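Local coordinates for protein ethylbenzene dehydrogenase alpha-subunit (Aromatoleum aromaticum, PDB 2IVF) that carries a molybdenum atom, an iron/sulfur cluster and the dinucleotides MGD and MD1 as a subunit of the molybdopterin oxidoreductase family, at residues G156-V161 and D647-C652; M604-N609 and D689-I694; I632-T637 and S641-A646. One frame throughout, in Å; residues are numbered along the deposited sequence.

Contact 1: residues G156-V161 and D647-C652; sequences GKWKRV and DIVLPC
W158 and V649 each owe their meeting to a first torsion that sets CG of the tryptophan and CG2 of the valine anti to their own carbonyl carbons. In W158 (chi1 -61°), a chi2 of 107° then swings the six-membered part of the indole over to the 647-652 segment. In V649 (chi1 178°), CG2 stands beside the backbone N and is the branch that meets the ring. CG2 of V649 lies 3.7 Å from W158 CH2 and 4.0 Å from W158 CZ3. The methyl approaches the ring obliquely, and the two side chains cross at about a right angle. Near the ring plane, the backbone O of D647 comes to the edge, 4.2 Å from W158 CZ3.

The segments are not neighbouring strands. Strand 147-149 runs between 158-160 and 648-651, antiparallel to both, so the CA atoms of W158 and I648 are 9.1 Å apart and the indole has to reach across the intervening strand. There it also packs on L147 and R149. Beyond it, strand 158-160 is the outermost of this alpha/beta sheet within the chain, and W158 touches F103 of the beta-subunit chain. D647 turns its carboxylate away from the indole, to salt bridges with R149 and R153 and a hydrogen bond from the backbone N of I632.

No hydrogen bond joins the two segments. The direct contact is van der Waals packing of an aromatic ring on a methyl of buried V649, while backbone bonds run through the strand between, and the charge of D647 is probably balanced by R149 and R153.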
loop_
_atom_site.group_PDB
_atom_site.type_symbol
_atom_site.label_atom_id
_atom_site.label_comp_id
_atom_site.label_asym_id
_atom_site.label_seq_id
_atom_site.Cartn_x
_atom_site.Cartn_y
_atom_site.Cartn_z
ATOM N N GLY A 156 7.167 -26.044 -10.687
ATOM C CA GLY A 156 7.165 -24.964 -11.676
ATOM C C GLY A 156 7.186 -25.464 -13.101
ATOM O O GLY A 156 7.765 -24.820 -14.004
ATOM N N LYS A 157 6.590 -26.640 -13.291
ATOM C CA LYS A 157 6.439 -27.236 -14.603
ATOM C C LYS A 157 4.946 -27.327 -14.942
ATOM O O LYS A 157 4.175 -28.056 -14.279
ATOM C CB LYS A 157 7.083 -28.634 -14.660
ATOM C CG LYS A 157 8.600 -28.697 -14.372
ATOM C CD LYS A 157 9.140 -30.104 -14.670
ATOM C CE LYS A 157 10.626 -30.236 -14.356
ATOM N NZ LYS A 157 11.131 -31.575 -14.705
ATOM N N TRP A 158 4.544 -26.558 -15.961
ATOM C CA TRP A 158 3.166 -26.429 -16.356
ATOM C C TRP A 158 2.977 -26.609 -17.851
ATOM O O TRP A 158 3.886 -26.395 -18.664
ATOM C CB TRP A 158 2.710 -25.002 -16.028
ATOM C CG TRP A 158 2.763 -24.594 -14.601
ATOM C CD1 TRP A 158 3.655 -23.734 -14.008
ATOM C CD2 TRP A 158 1.816 -24.951 -13.589
ATOM N NE1 TRP A 158 3.319 -23.555 -12.679
ATOM C CE2 TRP A 158 2.190 -24.284 -12.405
ATOM C CE3 TRP A 158 0.673 -25.762 -13.578
ATOM C CZ2 TRP A 158 1.474 -24.404 -11.244
ATOM C CZ3 TRP A 158 -0.032 -25.898 -12.408
ATOM C CH2 TRP A 158 0.364 -25.216 -11.256
ATOM N N LYS A 159 1.779 -27.034 -18.225
ATOM C CA LYS A 159 1.353 -27.006 -19.620
ATOM C C LYS A 159 -0.039 -26.403 -19.727
ATOM O O LYS A 159 -0.862 -26.480 -18.799
ATOM C CB LYS A 159 1.380 -28.409 -20.203
ATOM C CG LYS A 159 0.190 -29.292 -19.852
ATOM C CD LYS A 159 0.417 -30.696 -20.385
ATOM C CE LYS A 159 -0.593 -31.694 -19.841
ATOM N NZ LYS A 159 -0.378 -33.052 -20.390
ATOM N N ARG A 160 -0.262 -25.720 -20.837
ATOM C CA ARG A 160 -1.545 -25.168 -21.127
ATOM C C ARG A 160 -2.479 -26.320 -21.483
ATOM O O ARG A 160 -2.087 -27.236 -22.197
ATOM C CB ARG A 160 -1.409 -24.293 -22.353
ATOM C CG ARG A 160 -2.682 -23.641 -22.800
ATOM C CD ARG A 160 -2.455 -22.940 -24.129
ATOM N NE ARG A 160 -3.702 -22.343 -24.626
ATOM C CZ ARG A 160 -3.809 -21.658 -25.771
ATOM N NH1 ARG A 160 -2.745 -21.448 -26.552
ATOM N NH2 ARG A 160 -4.993 -21.168 -26.137
ATOM N N VAL A 161 -3.722 -26.253 -21.004
ATOM C CA VAL A 161 -4.786 -27.155 -21.451
ATOM C C VAL A 161 -6.032 -26.318 -21.696
ATOM O O VAL A 161 -6.036 -25.143 -21.349
ATOM C CB VAL A 161 -5.091 -28.199 -20.373
ATOM C CG1 VAL A 161 -3.835 -29.022 -20.083
ATOM C CG2 VAL A 161 -5.577 -27.499 -19.111
ATOM N N ASP A 647 -2.723 -28.439 -8.902
ATOM C CA ASP A 647 -2.755 -29.351 -10.003
ATOM C C ASP A 647 -3.290 -28.688 -11.236
ATOM O O ASP A 647 -2.883 -29.041 -12.328
ATOM C CB ASP A 647 -3.611 -30.550 -9.652
ATOM C CG ASP A 647 -3.147 -31.214 -8.388
ATOM O OD1 ASP A 647 -1.922 -31.483 -8.250
ATOM O OD2 ASP A 647 -4.011 -31.453 -7.532
ATOM N N ILE A 648 -4.211 -27.739 -11.046
ATOM C CA ILE A 648 -4.899 -27.063 -12.131
ATOM C C ILE A 648 -5.017 -25.596 -11.736
ATOM O O ILE A 648 -5.430 -25.273 -10.617
ATOM C CB ILE A 648 -6.338 -27.648 -12.345
ATOM C CG1 ILE A 648 -6.315 -29.095 -12.808
ATOM C CG2 ILE A 648 -7.126 -26.784 -13.350
ATOM C CD1 ILE A 648 -5.688 -29.342 -14.175
ATOM N N VAL A 649 -4.650 -24.694 -12.639
ATOM C CA VAL A 649 -4.862 -23.279 -12.414
ATOM C C VAL A 649 -5.757 -22.778 -13.539
ATOM O O VAL A 649 -5.450 -22.992 -14.734
ATOM C CB VAL A 649 -3.531 -22.517 -12.369
ATOM C CG1 VAL A 649 -3.773 -21.011 -12.169
ATOM C CG2 VAL A 649 -2.617 -23.095 -11.256
ATOM N N LEU A 650 -6.862 -22.118 -13.150
ATOM C CA LEU A 650 -7.874 -21.630 -14.083
ATOM C C LEU A 650 -7.750 -20.118 -14.167
ATOM O O LEU A 650 -7.817 -19.441 -13.119
ATOM C CB LEU A 650 -9.244 -21.956 -13.550
ATOM C CG LEU A 650 -9.555 -23.435 -13.403
ATOM C CD1 LEU A 650 -10.945 -23.575 -12.857
ATOM C CD2 LEU A 650 -9.386 -24.169 -14.731
ATOM N N PRO A 651 -7.530 -19.571 -15.362
ATOM C CA PRO A 651 -7.270 -18.113 -15.412
ATOM C C PRO A 651 -8.526 -17.249 -15.305
ATOM O O PRO A 651 -9.488 -17.519 -15.979
ATOM C CB PRO A 651 -6.659 -17.912 -16.793
ATOM C CG PRO A 651 -7.309 -18.955 -17.646
ATOM C CD PRO A 651 -7.457 -20.179 -16.687
ATOM N N CYS A 652 -8.463 -16.169 -14.518
ATOM C CA CYS A 652 -9.601 -15.319 -14.278
ATOM C C CYS A 652 -9.407 -13.878 -14.716
ATOM O O CYS A 652 -8.292 -13.343 -14.840
ATOM C CB CYS A 652 -9.983 -15.343 -12.796
ATOM S SG CYS A 652 -10.458 -16.985 -12.299
#

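Contact 2: residues M604-N609 and D689-I694; sequences MLLSQN and DAIALI. With MD1 (phosphoric acid 4-(2-amino-4-oxo-3,4,5,6,-tetrahydro-pteridin-6-yl)-2-hydroxy-3,4-dimercapto-but-3-en-yl ester guanylate ester), chain N.
M604 and I691 meet end-on to flank, their side chains crossing at about a right angle. M604 has CG anti to the backbone N (chi1 175°) and stays extended beyond it, so the terminal methyl is carried from the strand to the helix. That methyl, CE, lies 3.9 Å from CD1 of I691 and is almost as close to I691 CG1, 4.0 Å away. L606, two residues further along and pointing to the same helix, brings CD2 to 4.5 Å from I691 CD1, a looser touch. One isoleucine of helix 687-704 thus receives two side chains from strand 602-606. M206 of helix 197-210 packs on both M604 and I691, and L635 of the neighbouring strand also touches I691.

Farther along, the segment passes to the diphosphate of MD1, as dinucleotides commonly lie at the carboxyl ends of parallel strands in alpha/beta folds. N609 grips both phosphates: its ND2 donates to O2A of MD1 over 2.9 Å at 155°, while its backbone N makes a bent, weak bond to MD1 O2B, also 2.9 Å, at 122°. The amide is fixed from both ends, since OD1 is hydrogen-bonded to the hydroxyls of S641 and S642 and ND2 also to D922.

The chemistry divides along a single short segment. M604 and L606 meet the helix through dispersion contacts alone, whereas N609 presents N-H groups that would be expected to favour the negative charge of the phosphates.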
loop_
_atom_site.group_PDB
_atom_site.type_symbol
_atom_site.label_atom_id
_atom_site.label_comp_id
_atom_site.label_asym_id
_atom_site.label_seq_id
_atom_site.Cartn_x
_atom_site.Cartn_y
_atom_site.Cartn_z
ATOM N N MET A 604 -10.133 -26.115 -3.176
ATOM C CA MET A 604 -10.299 -25.026 -4.106
ATOM C C MET A 604 -9.667 -23.757 -3.555
ATOM O O MET A 604 -9.984 -23.321 -2.453
ATOM C CB MET A 604 -11.783 -24.792 -4.346
ATOM C CG MET A 604 -12.106 -23.626 -5.193
ATOM S SD MET A 604 -13.833 -23.706 -5.611
ATOM C CE MET A 604 -14.102 -22.110 -6.365
ATOM N N LEU A 605 -8.760 -23.186 -4.342
ATOM C CA LEU A 605 -8.120 -21.895 -4.038
ATOM C C LEU A 605 -8.851 -20.815 -4.811
ATOM O O LEU A 605 -8.891 -20.839 -6.050
ATOM C CB LEU A 605 -6.650 -21.919 -4.448
ATOM C CG LEU A 605 -5.686 -22.803 -3.671
ATOM C CD1 LEU A 605 -4.459 -23.132 -4.523
ATOM C CD2 LEU A 605 -5.289 -22.063 -2.399
ATOM N N LEU A 606 -9.464 -19.890 -4.082
ATOM C CA LEU A 606 -10.172 -18.760 -4.651
ATOM C C LEU A 606 -10.008 -17.622 -3.658
ATOM O O LEU A 606 -10.369 -17.776 -2.473
ATOM C CB LEU A 606 -11.648 -19.079 -4.831
ATOM C CG LEU A 606 -12.534 -17.874 -5.187
ATOM C CD1 LEU A 606 -12.183 -17.273 -6.583
ATOM C CD2 LEU A 606 -14.014 -18.341 -5.106
ATOM N N SER A 607 -9.393 -16.538 -4.103
ATOM C CA SER A 607 -9.112 -15.386 -3.235
ATOM C C SER A 607 -8.504 -15.821 -1.878
ATOM O O SER A 607 -8.856 -15.316 -0.796
ATOM C CB SER A 607 -10.360 -14.527 -3.052
ATOM O OG SER A 607 -10.925 -14.229 -4.322
ATOM N N GLN A 608 -7.533 -16.721 -1.976
ATOM C CA GLN A 608 -6.889 -17.245 -0.807
ATOM C C GLN A 608 -5.551 -17.837 -1.202
ATOM O O GLN A 608 -5.411 -18.414 -2.283
ATOM C CB GLN A 608 -7.783 -18.302 -0.176
ATOM C CG GLN A 608 -7.396 -18.664 1.244
ATOM C CD GLN A 608 -6.724 -20.021 1.419
ATOM O OE1 GLN A 608 -5.911 -20.167 2.353
ATOM N NE2 GLN A 608 -7.063 -21.038 0.551
ATOM N N ASN A 609 -4.577 -17.726 -0.297
ATOM C CA ASN A 609 -3.178 -18.052 -0.607
ATOM C C ASN A 609 -2.576 -18.646 0.665
ATOM O O ASN A 609 -1.906 -17.957 1.373
ATOM C CB ASN A 609 -2.518 -16.712 -1.022
ATOM C CG ASN A 609 -1.095 -16.833 -1.549
ATOM O OD1 ASN A 609 -0.590 -17.914 -1.829
ATOM N ND2 ASN A 609 -0.448 -15.701 -1.699
ATOM N N ASP A 689 -18.653 -17.607 -14.082
ATOM C CA ASP A 689 -18.689 -18.400 -15.313
ATOM C C ASP A 689 -17.805 -19.657 -15.198
ATOM O O ASP A 689 -18.254 -20.771 -15.494
ATOM C CB ASP A 689 -18.224 -17.537 -16.482
ATOM C CG ASP A 689 -18.117 -18.320 -17.752
ATOM O OD1 ASP A 689 -19.068 -19.068 -18.064
ATOM O OD2 ASP A 689 -17.081 -18.171 -18.416
ATOM N N ALA A 690 -16.582 -19.470 -14.692
ATOM C CA ALA A 690 -15.645 -20.583 -14.389
ATOM C C ALA A 690 -16.271 -21.629 -13.500
ATOM O O ALA A 690 -16.219 -22.831 -13.827
ATOM C CB ALA A 690 -14.364 -20.040 -13.726
ATOM N N ILE A 691 -16.899 -21.176 -12.413
ATOM C CA ILE A 691 -17.560 -22.073 -11.468
ATOM C C ILE A 691 -18.793 -22.683 -12.064
ATOM O O ILE A 691 -19.098 -23.883 -11.869
ATOM C CB ILE A 691 -17.888 -21.351 -10.149
ATOM C CG1 ILE A 691 -16.580 -21.087 -9.398
ATOM C CG2 ILE A 691 -18.883 -22.205 -9.283
ATOM C CD1 ILE A 691 -16.603 -19.966 -8.369
ATOM N N ALA A 692 -19.518 -21.895 -12.847
ATOM C CA ALA A 692 -20.662 -22.439 -13.544
ATOM C C ALA A 692 -20.221 -23.616 -14.429
ATOM O O ALA A 692 -20.866 -24.680 -14.450
ATOM C CB ALA A 692 -21.368 -21.319 -14.376
ATOM N N LEU A 693 -19.107 -23.427 -15.139
ATOM C CA LEU A 693 -18.596 -24.423 -16.065
ATOM C C LEU A 693 -18.148 -25.675 -15.326
ATOM O O LEU A 693 -18.454 -26.762 -15.753
ATOM C CB LEU A 693 -17.428 -23.868 -16.880
ATOM C CG LEU A 693 -16.764 -24.809 -17.913
ATOM C CD1 LEU A 693 -17.789 -25.479 -18.866
ATOM C CD2 LEU A 693 -15.770 -23.939 -18.678
ATOM N N ILE A 694 -17.448 -25.493 -14.211
ATOM C CA ILE A 694 -17.104 -26.639 -13.360
ATOM C C ILE A 694 -18.362 -27.415 -12.988
ATOM O O ILE A 694 -18.460 -28.657 -13.193
ATOM C CB ILE A 694 -16.365 -26.211 -12.080
ATOM C CG1 ILE A 694 -14.981 -25.678 -12.446
ATOM C CG2 ILE A 694 -16.296 -27.411 -11.114
ATOM C CD1 ILE A 694 -14.217 -24.964 -11.347
HETATM P PB MD1 N . -5.325 -13.876 1.181
HETATM O O3B MD1 N . -4.465 -12.909 0.272
HETATM O O1B MD1 N . -6.754 -13.553 0.931
HETATM O O2B MD1 N . -4.810 -15.264 1.190
HETATM O O3A MD1 N . -4.977 -13.320 2.626
HETATM C C10 MD1 N . -5.740 -12.276 3.269
HETATM C C11 MD1 N . -4.942 -11.959 4.523
HETATM O O11 MD1 N . -3.835 -11.130 4.030
HETATM C C12 MD1 N . -5.767 -11.134 5.474
HETATM S S12 MD1 N . -7.190 -10.328 4.970
HETATM C C13 MD1 N . -5.371 -10.937 6.772
HETATM S S13 MD1 N . -6.245 -9.974 7.847
HETATM C C14 MD1 N . -4.162 -11.575 7.344
HETATM N N15 MD1 N . -3.121 -10.740 7.839
HETATM C C16 MD1 N . -1.926 -11.265 8.260
HETATM C C15 MD1 N . -1.020 -10.396 8.839
HETATM O O14 MD1 N . -1.281 -9.172 8.985
HETATM N N17 MD1 N . 0.175 -10.952 9.161
HETATM C C17 MD1 N . 0.428 -12.314 8.989
HETATM N N16 MD1 N . 1.621 -12.750 9.366
HETATM N N18 MD1 N . -0.497 -13.136 8.467
HETATM C C20 MD1 N . -1.658 -12.628 8.113
HETATM N N8 MD1 N . -2.616 -13.463 7.633
HETATM C C7 MD1 N . -3.899 -13.046 7.136
HETATM P PA MD1 N . -3.523 -13.151 -1.010
HETATM O O1A MD1 N . -3.497 -11.837 -1.720
HETATM O O2A MD1 N . -2.230 -13.686 -0.527
HETATM O "O5'" MD1 N . -4.237 -14.246 -1.895
HETATM C "C5'" MD1 N . -5.418 -13.836 -2.576
HETATM C "C4'" MD1 N . -5.327 -14.214 -3.996
HETATM O "O4'" MD1 N . -6.472 -13.605 -4.579
HETATM C "C1'" MD1 N . -6.084 -13.340 -5.928
HETATM N N9 MD1 N . -6.929 -12.357 -6.620
HETATM C C4 MD1 N . -7.826 -12.691 -7.536
HETATM N N3 MD1 N . -8.173 -13.916 -7.998
HETATM C C2 MD1 N . -9.124 -14.036 -8.924
HETATM N N2 MD1 N . -9.491 -15.262 -9.383
HETATM N N1 MD1 N . -9.672 -12.882 -9.448
HETATM C C6 MD1 N . -9.364 -11.610 -9.028
HETATM O O6 MD1 N . -9.965 -10.652 -9.513
HETATM C C5 MD1 N . -8.400 -11.501 -8.014
HETATM N N7 MD1 N . -7.824 -10.489 -7.374
HETATM C C8 MD1 N . -6.942 -11.024 -6.524
HETATM C "C2'" MD1 N . -4.661 -12.799 -5.820
HETATM O "O2'" MD1 N . -3.885 -12.963 -7.032
HETATM C "C3'" MD1 N . -4.087 -13.553 -4.611
HETATM O "O3'" MD1 N . -3.131 -14.571 -5.007
#

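Contact 3: residues I632-T637 and S641-A646; sequences IFALET and SSAMYA. With MD1 (phosphoric acid 4-(2-amino-4-oxo-3,4,5,6,-tetrahydro-pteridin-6-yl)-2-hydroxy-3,4-dimercapto-but-3-en-yl ester guanylate ester), chain N.
I632 and A646 form the tight end of this contact. The methyl CB of A646 sits 3.6 Å from the backbone O of I632, and CG2 of I632 comes to 3.8 Å from A646 CA. CD1 of the isoleucine lies against the backbone O of Y645, a buried acceptor with no partner in the model. Farther along the strand the packing slackens: CB of A634 is 4.3 Å from CB of A643, and CG of E636 keeps the same distance from that methyl. The Y645 ring leads away from the strand toward Q109 of the beta-subunit chain.

The 641-646 segment belongs to the connection between strands 631-636 and 648-651, parallel neighbours in the sheet, with a 3-10 segment at 643-645 in place of a long helix. At the carboxyl end of strand 631-636, E636 holds the ribose of MD1 with both carboxylate oxygens, an acidic grip familiar from Rossmann-type dinucleotide sites. A bend at chi2 (-67°) turns the carboxylate to the sugar, where MD1 O2' donates to OE1 at 2.8 Å and MD1 O3' to OE2 at 2.6 Å. OE1 is steadied further by the backbone N of R638. The guanine is held at its amino group by the backbone: N2 donates to L635 O over 2.8 Å, nearly straight at 166°, while CG2 of T637 rests 3.2 Å from N1 of MD1.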
loop_
_atom_site.group_PDB
_atom_site.type_symbol
_atom_site.label_atom_id
_atom_site.label_comp_id
_atom_site.label_asym_id
_atom_site.label_seq_id
_atom_site.Cartn_x
_atom_site.Cartn_y
_atom_site.Cartn_z
ATOM N N ILE A 632 -5.969 -30.096 -6.282
ATOM C CA ILE A 632 -5.864 -28.756 -5.816
ATOM C C ILE A 632 -6.046 -27.917 -7.037
ATOM O O ILE A 632 -5.290 -28.068 -8.003
ATOM C CB ILE A 632 -4.479 -28.464 -5.213
ATOM C CG1 ILE A 632 -4.193 -29.460 -4.107
ATOM C CG2 ILE A 632 -4.451 -27.035 -4.727
ATOM C CD1 ILE A 632 -2.756 -29.385 -3.479
ATOM N N PHE A 633 -7.056 -27.058 -7.030
ATOM C CA PHE A 633 -7.249 -26.189 -8.178
ATOM C C PHE A 633 -7.447 -24.765 -7.728
ATOM O O PHE A 633 -7.985 -24.493 -6.643
ATOM C CB PHE A 633 -8.372 -26.677 -9.090
ATOM C CG PHE A 633 -9.772 -26.578 -8.485
ATOM C CD1 PHE A 633 -10.214 -27.516 -7.576
ATOM C CD2 PHE A 633 -10.637 -25.550 -8.844
ATOM C CE1 PHE A 633 -11.514 -27.463 -7.066
ATOM C CE2 PHE A 633 -11.920 -25.478 -8.288
ATOM C CZ PHE A 633 -12.347 -26.432 -7.412
ATOM N N ALA A 634 -6.967 -23.857 -8.560
ATOM C CA ALA A 634 -6.966 -22.460 -8.248
ATOM C C ALA A 634 -7.714 -21.705 -9.321
ATOM O O ALA A 634 -7.557 -21.993 -10.522
ATOM C CB ALA A 634 -5.572 -21.946 -8.158
ATOM N N LEU A 635 -8.505 -20.735 -8.865
ATOM C CA LEU A 635 -9.117 -19.747 -9.721
ATOM C C LEU A 635 -8.368 -18.469 -9.463
ATOM O O LEU A 635 -8.620 -17.788 -8.461
ATOM C CB LEU A 635 -10.583 -19.562 -9.411
ATOM C CG LEU A 635 -11.517 -20.571 -10.043
ATOM C CD1 LEU A 635 -11.382 -21.859 -9.310
ATOM C CD2 LEU A 635 -12.980 -20.048 -10.010
ATOM N N GLU A 636 -7.429 -18.176 -10.358
ATOM C CA GLU A 636 -6.488 -17.098 -10.152
ATOM C C GLU A 636 -6.323 -16.181 -11.330
ATOM O O GLU A 636 -6.472 -16.558 -12.504
ATOM C CB GLU A 636 -5.115 -17.699 -9.781
ATOM C CG GLU A 636 -4.786 -17.718 -8.302
ATOM C CD GLU A 636 -4.586 -16.386 -7.646
ATOM O OE1 GLU A 636 -4.672 -15.297 -8.297
ATOM O OE2 GLU A 636 -4.325 -16.434 -6.422
ATOM N N THR A 637 -5.974 -14.951 -11.012
ATOM C CA THR A 637 -5.500 -13.999 -11.983
ATOM C C THR A 637 -3.989 -14.000 -12.027
ATOM O O THR A 637 -3.383 -13.545 -13.000
ATOM C CB THR A 637 -5.930 -12.584 -11.597
ATOM O OG1 THR A 637 -5.528 -12.342 -10.250
ATOM C CG2 THR A 637 -7.448 -12.450 -11.713
ATOM N N SER A 641 1.963 -17.977 -4.727
ATOM C CA SER A 641 2.793 -19.018 -4.197
ATOM C C SER A 641 1.994 -20.284 -3.997
ATOM O O SER A 641 2.513 -21.391 -4.235
ATOM C CB SER A 641 3.450 -18.566 -2.886
ATOM O OG SER A 641 2.487 -18.315 -1.913
ATOM N N SER A 642 0.723 -20.153 -3.590
ATOM C CA SER A 642 -0.109 -21.362 -3.385
ATOM C C SER A 642 -0.541 -22.039 -4.686
ATOM O O SER A 642 -0.622 -23.276 -4.746
ATOM C CB SER A 642 -1.330 -21.085 -2.481
ATOM O OG SER A 642 -0.912 -20.455 -1.278
ATOM N N ALA A 643 -0.844 -21.235 -5.703
ATOM C CA ALA A 643 -1.166 -21.730 -7.043
ATOM C C ALA A 643 -0.031 -22.539 -7.639
ATOM O O ALA A 643 -0.260 -23.441 -8.435
ATOM C CB ALA A 643 -1.554 -20.540 -7.997
ATOM N N MET A 644 1.207 -22.219 -7.254
ATOM C CA MET A 644 2.363 -22.992 -7.696
ATOM C C MET A 644 2.301 -24.442 -7.267
ATOM O O MET A 644 2.965 -25.288 -7.849
ATOM C CB MET A 644 3.658 -22.312 -7.259
ATOM C CG MET A 644 3.929 -21.050 -8.103
ATOM S SD MET A 644 4.315 -21.470 -9.813
ATOM C CE MET A 644 5.916 -22.299 -9.666
ATOM N N TYR A 645 1.508 -24.740 -6.243
ATOM C CA TYR A 645 1.347 -26.106 -5.778
ATOM C C TYR A 645 0.079 -26.767 -6.269
ATOM O O TYR A 645 -0.188 -27.919 -5.943
ATOM C CB TYR A 645 1.330 -26.144 -4.253
ATOM C CG TYR A 645 2.632 -25.789 -3.654
ATOM C CD1 TYR A 645 2.953 -24.470 -3.453
ATOM C CD2 TYR A 645 3.579 -26.770 -3.313
ATOM C CE1 TYR A 645 4.151 -24.114 -2.916
ATOM C CE2 TYR A 645 4.805 -26.396 -2.749
ATOM C CZ TYR A 645 5.050 -25.042 -2.559
ATOM O OH TYR A 645 6.236 -24.562 -2.012
ATOM N N ALA A 646 -0.680 -26.066 -7.083
ATOM C CA ALA A 646 -1.927 -26.594 -7.587
ATOM C C ALA A 646 -1.705 -27.626 -8.684
ATOM O O ALA A 646 -0.641 -27.701 -9.326
ATOM C CB ALA A 646 -2.785 -25.442 -8.130
HETATM P PB MD1 N . -5.325 -13.876 1.181
HETATM O O3B MD1 N . -4.465 -12.909 0.272
HETATM O O1B MD1 N . -6.754 -13.553 0.931
HETATM O O2B MD1 N . -4.810 -15.264 1.190
HETATM O O3A MD1 N . -4.977 -13.320 2.626
HETATM C C10 MD1 N . -5.740 -12.276 3.269
HETATM C C11 MD1 N . -4.942 -11.959 4.523
HETATM O O11 MD1 N . -3.835 -11.130 4.030
HETATM C C12 MD1 N . -5.767 -11.134 5.474
HETATM S S12 MD1 N . -7.190 -10.328 4.970
HETATM C C13 MD1 N . -5.371 -10.937 6.772
HETATM S S13 MD1 N . -6.245 -9.974 7.847
HETATM C C14 MD1 N . -4.162 -11.575 7.344
HETATM N N15 MD1 N . -3.121 -10.740 7.839
HETATM C C16 MD1 N . -1.926 -11.265 8.260
HETATM C C15 MD1 N . -1.020 -10.396 8.839
HETATM O O14 MD1 N . -1.281 -9.172 8.985
HETATM N N17 MD1 N . 0.175 -10.952 9.161
HETATM C C17 MD1 N . 0.428 -12.314 8.989
HETATM N N16 MD1 N . 1.621 -12.750 9.366
HETATM N N18 MD1 N . -0.497 -13.136 8.467
HETATM C C20 MD1 N . -1.658 -12.628 8.113
HETATM N N8 MD1 N . -2.616 -13.463 7.633
HETATM C C7 MD1 N . -3.899 -13.046 7.136
HETATM P PA MD1 N . -3.523 -13.151 -1.010
HETATM O O1A MD1 N . -3.497 -11.837 -1.720
HETATM O O2A MD1 N . -2.230 -13.686 -0.527
HETATM O "O5'" MD1 N . -4.237 -14.246 -1.895
HETATM C "C5'" MD1 N . -5.418 -13.836 -2.576
HETATM C "C4'" MD1 N . -5.327 -14.214 -3.996
HETATM O "O4'" MD1 N . -6.472 -13.605 -4.579
HETATM C "C1'" MD1 N . -6.084 -13.340 -5.928
HETATM N N9 MD1 N . -6.929 -12.357 -6.620
HETATM C C4 MD1 N . -7.826 -12.691 -7.536
HETATM N N3 MD1 N . -8.173 -13.916 -7.998
HETATM C C2 MD1 N . -9.124 -14.036 -8.924
HETATM N N2 MD1 N . -9.491 -15.262 -9.383
HETATM N N1 MD1 N . -9.672 -12.882 -9.448
HETATM C C6 MD1 N . -9.364 -11.610 -9.028
HETATM O O6 MD1 N . -9.965 -10.652 -9.513
HETATM C C5 MD1 N . -8.400 -11.501 -8.014
HETATM N N7 MD1 N . -7.824 -10.489 -7.374
HETATM C C8 MD1 N . -6.942 -11.024 -6.524
HETATM C "C2'" MD1 N . -4.661 -12.799 -5.820
HETATM O "O2'" MD1 N . -3.885 -12.963 -7.032
HETATM C "C3'" MD1 N . -4.087 -13.553 -4.611
HETATM O "O3'" MD1 N . -3.131 -14.571 -5.007
#

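Going from the N terminus, 156-161 comes first and waits almost 500 residues for 647-652, so contact 1 closes a very long loop. Within that loop 604-609 opens contact 2, which closes only at 689-694, after contact 1 is complete; the two therefore cross. Contact 3 is a short turn-back, with 632-637 and 641-646 both lying inside the other two loops. All three reach one sheet: contact 1 ties its outer strand to 648-651, contact 3 folds the connection between 631-636 and 648-651 onto the former, and contact 2 fixes helix 687-704 to strand 602-606. L650 and I694 join contacts 1 and 2 directly, and MD1 bridges contacts 2 and 3.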